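PDB 7E6G: putative GGDEF domain protein from Pseudomonas aeruginosa, which probably condenses two GTP molecules into cyclic di-GMP with release of diphosphate, a diguanylate cyclase reaction that depends on magnesium. Local coordinates for residues 104-109 and 176-181; 137-142 and 181-186. One frame throughout, in Å; residues are numbered along the deposited sequence.

Contact 1 of 2, residues 104-109 and 176-181. With G2P (phosphomethylphosphonic acid guanylate ester), chain H.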
loop_
_atom_site.group_PDB
_atom_site.type_symbol
_atom_site.label_atom_id
_atom_site.label_comp_id
_atom_site.label_asym_id
_atom_site.label_seq_id
_atom_site.Cartn_x
_atom_site.Cartn_y
_atom_site.Cartn_z
ATOM N N ASP A 104 -30.359 8.267 -22.502
ATOM C CA ASP A 104 -31.173 7.819 -23.616
ATOM C C ASP A 104 -30.279 7.356 -24.757
ATOM O O ASP A 104 -29.439 8.134 -25.226
ATOM C CB ASP A 104 -32.083 8.950 -24.084
ATOM C CG ASP A 104 -32.743 8.658 -25.422
ATOM O OD1 ASP A 104 -33.581 7.724 -25.490
ATOM O OD2 ASP A 104 -32.416 9.364 -26.407
ATOM N N PRO A 105 -30.434 6.123 -25.243
ATOM C CA PRO A 105 -29.499 5.612 -26.275
ATOM C C PRO A 105 -29.395 6.466 -27.532
ATOM O O PRO A 105 -28.280 6.743 -27.991
ATOM C CB PRO A 105 -30.064 4.221 -26.575
ATOM C CG PRO A 105 -30.725 3.808 -25.267
ATOM C CD PRO A 105 -31.306 5.070 -24.688
ATOM N N LEU A 106 -30.514 6.909 -28.109
ATOM C CA LEU A 106 -30.441 7.603 -29.399
ATOM C C LEU A 106 -29.771 8.972 -29.282
ATOM O O LEU A 106 -28.865 9.292 -30.057
ATOM C CB LEU A 106 -31.838 7.755 -30.009
ATOM C CG LEU A 106 -31.881 8.711 -31.214
ATOM C CD1 LEU A 106 -31.111 8.142 -32.373
ATOM C CD2 LEU A 106 -33.301 9.079 -31.623
ATOM N N THR A 107 -30.230 9.811 -28.350
ATOM C CA THR A 107 -29.843 11.219 -28.311
ATOM C C THR A 107 -28.710 11.509 -27.339
ATOM O O THR A 107 -28.143 12.606 -27.387
ATOM C CB THR A 107 -31.035 12.117 -27.903
ATOM O OG1 THR A 107 -31.526 11.718 -26.610
ATOM C CG2 THR A 107 -32.162 12.074 -28.931
ATOM N N GLY A 108 -28.386 10.576 -26.437
ATOM C CA GLY A 108 -27.438 10.848 -25.379
ATOM C C GLY A 108 -27.994 11.651 -24.227
ATOM O O GLY A 108 -27.384 11.664 -23.150
ATOM N N LEU A 109 -29.145 12.299 -24.404
ATOM C CA LEU A 109 -29.746 13.102 -23.351
ATOM C C LEU A 109 -30.077 12.270 -22.112
ATOM O O LEU A 109 -30.200 11.044 -22.188
ATOM C CB LEU A 109 -31.019 13.746 -23.866
ATOM C CG LEU A 109 -30.760 14.806 -24.906
ATOM C CD1 LEU A 109 -32.113 15.280 -25.394
ATOM C CD2 LEU A 109 -29.975 15.929 -24.275
ATOM N N CYS A 176 -31.695 18.942 -20.046
ATOM C CA CYS A 176 -32.583 18.654 -21.166
ATOM C C CYS A 176 -32.739 17.147 -21.311
ATOM O O CYS A 176 -31.779 16.459 -21.666
ATOM C CB CYS A 176 -32.059 19.246 -22.471
ATOM S SG CYS A 176 -33.088 18.741 -23.890
ATOM N N GLY A 177 -33.945 16.638 -21.075
ATOM C CA GLY A 177 -34.190 15.213 -21.092
ATOM C C GLY A 177 -35.127 14.787 -22.204
ATOM O O GLY A 177 -36.020 15.535 -22.616
ATOM N N ARG A 178 -34.903 13.568 -22.699
ATOM C CA ARG A 178 -35.831 12.920 -23.614
ATOM C C ARG A 178 -37.025 12.398 -22.819
ATOM O O ARG A 178 -36.871 11.553 -21.937
ATOM C CB ARG A 178 -35.125 11.796 -24.365
ATOM C CG ARG A 178 -36.066 10.983 -25.237
ATOM C CD ARG A 178 -35.431 10.664 -26.548
ATOM N NE ARG A 178 -36.410 10.359 -27.581
ATOM C CZ ARG A 178 -36.167 9.483 -28.547
ATOM N NH1 ARG A 178 -34.999 8.851 -28.574
ATOM N NH2 ARG A 178 -37.077 9.221 -29.470
ATOM N N TRP A 179 -38.212 12.917 -23.112
ATOM C CA TRP A 179 -39.384 12.629 -22.296
ATOM C C TRP A 179 -40.310 11.618 -22.953
ATOM O O TRP A 179 -41.098 10.972 -22.255
ATOM C CB TRP A 179 -40.140 13.941 -22.013
ATOM C CG TRP A 179 -41.260 13.906 -20.981
ATOM C CD1 TRP A 179 -42.599 14.161 -21.204
ATOM C CD2 TRP A 179 -41.135 13.655 -19.574
ATOM N NE1 TRP A 179 -43.305 14.063 -20.028
ATOM C CE2 TRP A 179 -42.430 13.761 -19.012
ATOM C CE3 TRP A 179 -40.059 13.344 -18.734
ATOM C CZ2 TRP A 179 -42.673 13.556 -17.639
ATOM C CZ3 TRP A 179 -40.300 13.148 -17.368
ATOM C CH2 TRP A 179 -41.598 13.254 -16.839
ATOM N N GLY A 180 -40.211 11.468 -24.265
ATOM C CA GLY A 180 -41.092 10.631 -25.045
ATOM C C GLY A 180 -40.500 10.432 -26.424
ATOM O O GLY A 180 -39.355 10.801 -26.688
ATOM N N GLY A 181 -41.288 9.828 -27.305
ATOM C CA GLY A 181 -40.803 9.598 -28.653
ATOM C C GLY A 181 -40.254 10.858 -29.293
ATOM O O GLY A 181 -39.160 10.859 -29.864
HETATM P PG G2P H . -48.239 17.075 -33.685
HETATM O O1G G2P H . -47.764 17.438 -32.521
HETATM O O2G G2P H . -47.905 17.892 -34.640
HETATM O O3G G2P H . -49.526 16.728 -33.692
HETATM O O3B G2P H . -47.465 15.765 -33.847
HETATM P PB G2P H . -47.149 14.634 -34.890
HETATM O O1B G2P H . -45.853 14.691 -34.928
HETATM O O2B G2P H . -47.774 14.729 -36.059
HETATM C C3A G2P H . -47.640 13.075 -34.323
HETATM P PA G2P H . -47.373 12.466 -32.826
HETATM O O1A G2P H . -48.751 12.287 -32.853
HETATM O O2A G2P H . -46.752 13.691 -32.398
HETATM O "O5'" G2P H . -46.561 11.496 -33.603
HETATM C "C5'" G2P H . -45.138 11.484 -33.602
HETATM C "C4'" G2P H . -44.577 10.272 -34.274
HETATM O "O4'" G2P H . -43.506 10.045 -33.550
HETATM C "C3'" G2P H . -45.334 9.112 -33.901
HETATM O "O3'" G2P H . -45.895 8.609 -35.049
HETATM C "C2'" G2P H . -44.272 8.249 -33.345
HETATM O "O2'" G2P H . -44.331 6.929 -33.691
HETATM C "C1'" G2P H . -43.112 8.838 -33.909
HETATM N N9 G2P H . -41.939 8.493 -33.199
HETATM C C8 G2P H . -42.009 8.248 -31.933
HETATM N N7 G2P H . -40.840 7.950 -31.463
HETATM C C5 G2P H . -40.006 8.012 -32.406
HETATM C C6 G2P H . -38.712 7.823 -32.433
HETATM O O6 G2P H . -38.059 7.517 -31.488
HETATM N N1 G2P H . -38.048 7.977 -33.622
HETATM C C2 G2P H . -38.757 8.303 -34.717
HETATM N N2 G2P H . -38.139 8.444 -35.768
HETATM N N3 G2P H . -40.066 8.473 -34.632
HETATM C C4 G2P H . -40.690 8.358 -33.489
#
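The guanidinium of R178 meets the carboxylate of D104 edge-on: D104 OD2 lies near the guanidinium plane, and the two planes stand 86° apart. The guanine O6 of G2P also lies at the edge, by NH2, whereas OD2 lies by NH1; L106 CD2 and T107 CG2 approach obliquely. The salt bridge from R178 NH1 to D104 OD2 is long at 3.4 Å and weak as a hydrogen bond, though nearly straight at 171°. The arginine chain also lies against the carboxylate, CD beside OD2, and L106 CD2 comes 3.5 Å from R178 NH1. A bend in the arginine chain (chi2 139°) carries the head group past the loop towards the nucleotide. There R178 NH2 is shared between G2P O6 at 2.8 Å and the backbone oxygen of G181, and R178 NE donates to G180 O at 3.1 Å. Three N-H groups used in this way fix the rotation of the head group and tie it to the carbonyls of G180 and G181, the first two residues of GGEEF.

The partners fit the DxLT and RxGGDEF sequence elements of diguanylate cyclases, in which this Asp-Arg pair joins the loop after helix 27-102 to the signature turn. D104 OD2 is itself held by an Asx motif, in which T107 N reaches it at 3.0 Å from above the carboxylate plane; T107 OG1 makes an additional bond to it on the anti side. The threonine hydroxyl then receives L109 N in an ST turn, so a chain of bonds shapes the loop that presents the carboxylate. Beyond it, L109 packs on strand 176-178, CD1 lying 3.9 Å from C176 SG, and the same leucine touches A163 and E167 of helix 152-168.

Contact 2 of 2, residues 137-142 and 181-186; sequences MLDVDF and GEEFLL. With MG (magnesium ion), chain G; G2P (phosphomethylphosphonic acid guanylate ester), chain H.
The magnesium site of the GGDEF domain, whose signature here reads GGEEF (180-184), is built where D139 and V140 on strand 134-140 meet E182, just before strand 183-188. D139 OD1 binds the magnesium ion at 2.4 Å, the carbonyl oxygen V140 O at 2.3 Å and E182 OE2 at 2.0 Å; G2P supplies O2A and O3B. The carboxylate planes of D139 and E182 are turned 81° against each other. For D139, CG lies anti to the backbone N (chi1 178°), which sets the carboxylate beside the metal, OD1 foremost. Its OD1 also takes a hydrogen bond from K251, and R213 of the second subunit makes salt bridges to both D139 OD2 and E183 OE2.

Backbone bonds set the register that brings the ligands together. L138 and F184 form a hydrogen-bonded pair, L138 N to F184 O and F184 N to L138 O both at 2.9 Å, and V140 N adds a bond to E182 O at 3.1 Å. The segment axes run at 160°. L138 CD2 lies 4.0 Å from F184 CD1 on the face packed against M166 and I162 of helix 152-168. On the other face M137 meets L185 and is covered by helix 236-252, while strands 223-229 and 175-178 flank the pair within the sheet.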
loop_
_atom_site.group_PDB
_atom_site.type_symbol
_atom_site.label_atom_id
_atom_site.label_comp_id
_atom_site.label_asym_id
_atom_site.label_seq_id
_atom_site.Cartn_x
_atom_site.Cartn_y
_atom_site.Cartn_z
ATOM N N MET A 137 -41.858 21.861 -21.481
ATOM C CA MET A 137 -42.110 20.610 -22.182
ATOM C C MET A 137 -42.334 20.901 -23.663
ATOM O O MET A 137 -43.226 21.667 -24.034
ATOM C CB MET A 137 -43.299 19.858 -21.589
ATOM C CG MET A 137 -43.320 18.370 -21.975
ATOM S SD MET A 137 -44.755 17.526 -21.287
ATOM C CE MET A 137 -44.213 17.263 -19.588
ATOM N N LEU A 138 -41.543 20.260 -24.494
ATOM C CA LEU A 138 -41.405 20.562 -25.902
ATOM C C LEU A 138 -41.849 19.335 -26.689
ATOM O O LEU A 138 -41.500 18.215 -26.335
ATOM C CB LEU A 138 -39.940 20.925 -26.172
ATOM C CG LEU A 138 -39.459 21.616 -27.437
ATOM C CD1 LEU A 138 -38.653 22.852 -27.086
ATOM C CD2 LEU A 138 -38.619 20.629 -28.252
ATOM N N ASP A 139 -42.654 19.538 -27.729
ATOM C CA ASP A 139 -43.185 18.446 -28.543
ATOM C C ASP A 139 -43.032 18.836 -30.004
ATOM O O ASP A 139 -43.468 19.922 -30.400
ATOM C CB ASP A 139 -44.658 18.166 -28.205
ATOM C CG ASP A 139 -45.278 17.052 -29.058
ATOM O OD1 ASP A 139 -45.230 17.119 -30.310
ATOM O OD2 ASP A 139 -45.857 16.108 -28.471
ATOM N N VAL A 140 -42.440 17.944 -30.803
ATOM C CA VAL A 140 -42.132 18.259 -32.195
ATOM C C VAL A 140 -43.414 18.329 -33.022
ATOM O O VAL A 140 -44.294 17.458 -32.936
ATOM C CB VAL A 140 -41.140 17.234 -32.767
ATOM C CG1 VAL A 140 -40.812 17.560 -34.226
ATOM C CG2 VAL A 140 -39.870 17.228 -31.936
ATOM N N ASP A 141 -43.530 19.380 -33.832
ATOM C CA ASP A 141 -44.708 19.568 -34.670
ATOM C C ASP A 141 -44.577 18.757 -35.956
ATOM O O ASP A 141 -43.549 18.828 -36.637
ATOM C CB ASP A 141 -44.896 21.046 -35.006
ATOM C CG ASP A 141 -45.083 21.913 -33.778
ATOM O OD1 ASP A 141 -45.733 21.479 -32.815
ATOM O OD2 ASP A 141 -44.603 23.061 -33.780
ATOM N N PHE A 142 -45.620 17.982 -36.276
ATOM C CA PHE A 142 -45.735 17.259 -37.548
ATOM C C PHE A 142 -44.583 16.275 -37.762
ATOM O O PHE A 142 -44.165 16.026 -38.898
ATOM C CB PHE A 142 -45.843 18.234 -38.728
ATOM C CG PHE A 142 -46.992 19.211 -38.610
ATOM C CD1 PHE A 142 -48.307 18.759 -38.520
ATOM C CD2 PHE A 142 -46.760 20.577 -38.591
ATOM C CE1 PHE A 142 -49.366 19.651 -38.414
ATOM C CE2 PHE A 142 -47.816 21.473 -38.488
ATOM C CZ PHE A 142 -49.120 21.006 -38.399
ATOM N N GLY A 181 -41.288 9.828 -27.305
ATOM C CA GLY A 181 -40.803 9.598 -28.653
ATOM C C GLY A 181 -40.254 10.858 -29.293
ATOM O O GLY A 181 -39.160 10.859 -29.864
ATOM N N GLU A 182 -41.003 11.953 -29.194
ATOM C CA GLU A 182 -40.624 13.229 -29.782
ATOM C C GLU A 182 -40.987 14.358 -28.823
ATOM O O GLU A 182 -41.426 15.437 -29.230
ATOM C CB GLU A 182 -41.283 13.419 -31.152
ATOM C CG GLU A 182 -42.612 12.673 -31.316
ATOM C CD GLU A 182 -43.827 13.597 -31.196
ATOM O OE1 GLU A 182 -44.641 13.406 -30.259
ATOM O OE2 GLU A 182 -43.972 14.515 -32.038
ATOM N N GLU A 183 -40.826 14.104 -27.529
ATOM C CA GLU A 183 -41.044 15.099 -26.491
ATOM C C GLU A 183 -39.768 15.247 -25.675
ATOM O O GLU A 183 -39.041 14.268 -25.450
ATOM C CB GLU A 183 -42.200 14.718 -25.566
ATOM C CG GLU A 183 -43.546 14.638 -26.234
ATOM C CD GLU A 183 -44.478 13.671 -25.519
ATOM O OE1 GLU A 183 -44.205 12.444 -25.517
ATOM O OE2 GLU A 183 -45.479 14.138 -24.935
ATOM N N PHE A 184 -39.505 16.471 -25.228
ATOM C CA PHE A 184 -38.342 16.781 -24.415
ATOM C C PHE A 184 -38.783 17.598 -23.209
ATOM O O PHE A 184 -39.682 18.436 -23.304
ATOM C CB PHE A 184 -37.285 17.568 -25.206
ATOM C CG PHE A 184 -36.722 16.839 -26.407
ATOM C CD1 PHE A 184 -37.351 16.913 -27.643
ATOM C CD2 PHE A 184 -35.538 16.112 -26.306
ATOM C CE1 PHE A 184 -36.830 16.275 -28.738
ATOM C CE2 PHE A 184 -35.006 15.461 -27.415
ATOM C CZ PHE A 184 -35.653 15.542 -28.631
ATOM N N LEU A 185 -38.146 17.359 -22.077
ATOM C CA LEU A 185 -38.437 18.085 -20.854
ATOM C C LEU A 185 -37.198 18.871 -20.465
ATOM O O LEU A 185 -36.135 18.287 -20.224
ATOM C CB LEU A 185 -38.867 17.141 -19.730
ATOM C CG LEU A 185 -39.360 17.889 -18.493
ATOM C CD1 LEU A 185 -40.514 18.825 -18.815
ATOM C CD2 LEU A 185 -39.777 16.910 -17.408
ATOM N N LEU A 186 -37.327 20.187 -20.443
ATOM C CA LEU A 186 -36.290 21.086 -19.969
ATOM C C LEU A 186 -36.565 21.372 -18.496
ATOM O O LEU A 186 -37.678 21.773 -18.138
ATOM C CB LEU A 186 -36.291 22.379 -20.790
ATOM C CG LEU A 186 -35.514 22.463 -22.123
ATOM C CD1 LEU A 186 -35.689 21.234 -23.034
ATOM C CD2 LEU A 186 -35.897 23.721 -22.888
HETATM MG MG MG G . -45.545 15.698 -32.171
HETATM P PG G2P H . -48.239 17.075 -33.685
HETATM O O1G G2P H . -47.764 17.438 -32.521
HETATM O O2G G2P H . -47.905 17.892 -34.640
HETATM O O3G G2P H . -49.526 16.728 -33.692
HETATM O O3B G2P H . -47.465 15.765 -33.847
HETATM P PB G2P H . -47.149 14.634 -34.890
HETATM O O1B G2P H . -45.853 14.691 -34.928
HETATM O O2B G2P H . -47.774 14.729 -36.059
HETATM C C3A G2P H . -47.640 13.075 -34.323
HETATM P PA G2P H . -47.373 12.466 -32.826
HETATM O O1A G2P H . -48.751 12.287 -32.853
HETATM O O2A G2P H . -46.752 13.691 -32.398
HETATM O "O5'" G2P H . -46.561 11.496 -33.603
HETATM C "C5'" G2P H . -45.138 11.484 -33.602
HETATM C "C4'" G2P H . -44.577 10.272 -34.274
HETATM O "O4'" G2P H . -43.506 10.045 -33.550
HETATM C "C3'" G2P H . -45.334 9.112 -33.901
HETATM O "O3'" G2P H . -45.895 8.609 -35.049
HETATM C "C2'" G2P H . -44.272 8.249 -33.345
HETATM O "O2'" G2P H . -44.331 6.929 -33.691
HETATM C "C1'" G2P H . -43.112 8.838 -33.909
HETATM N N9 G2P H . -41.939 8.493 -33.199
HETATM C C8 G2P H . -42.009 8.248 -31.933
HETATM N N7 G2P H . -40.840 7.950 -31.463
HETATM C C5 G2P H . -40.006 8.012 -32.406
HETATM C C6 G2P H . -38.712 7.823 -32.433
HETATM O O6 G2P H . -38.059 7.517 -31.488
HETATM N N1 G2P H . -38.048 7.977 -33.622
HETATM C C2 G2P H . -38.757 8.303 -34.717
HETATM N N2 G2P H . -38.139 8.444 -35.768
HETATM N N3 G2P H . -40.066 8.473 -34.632
HETATM C C4 G2P H . -40.690 8.358 -33.489
#

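Overall arrangement
From the N terminus, the long helix 27-102 runs into loop 104-109, the first half of contact 1. Helix 112-128 and strand 134-140 follow, the latter opening contact 2, and helices 143-150 and 152-168 come before strand 175-178 closes contact 1 over 66 residues. The chain then turns through G181, common to both contacts, and strand 183-188 closes contact 2 across 38. Because the segments alternate, the closures cross rather than nest. Their centres lie about 10 Å apart, joined by a probable backbone hydrogen bond, L185 N to G177 O, and by L109 against F184. Contact 1 thus ties the loop after helix 27-102 to the outer strand and the guanine, contact 2 the inner strands to the phosphates.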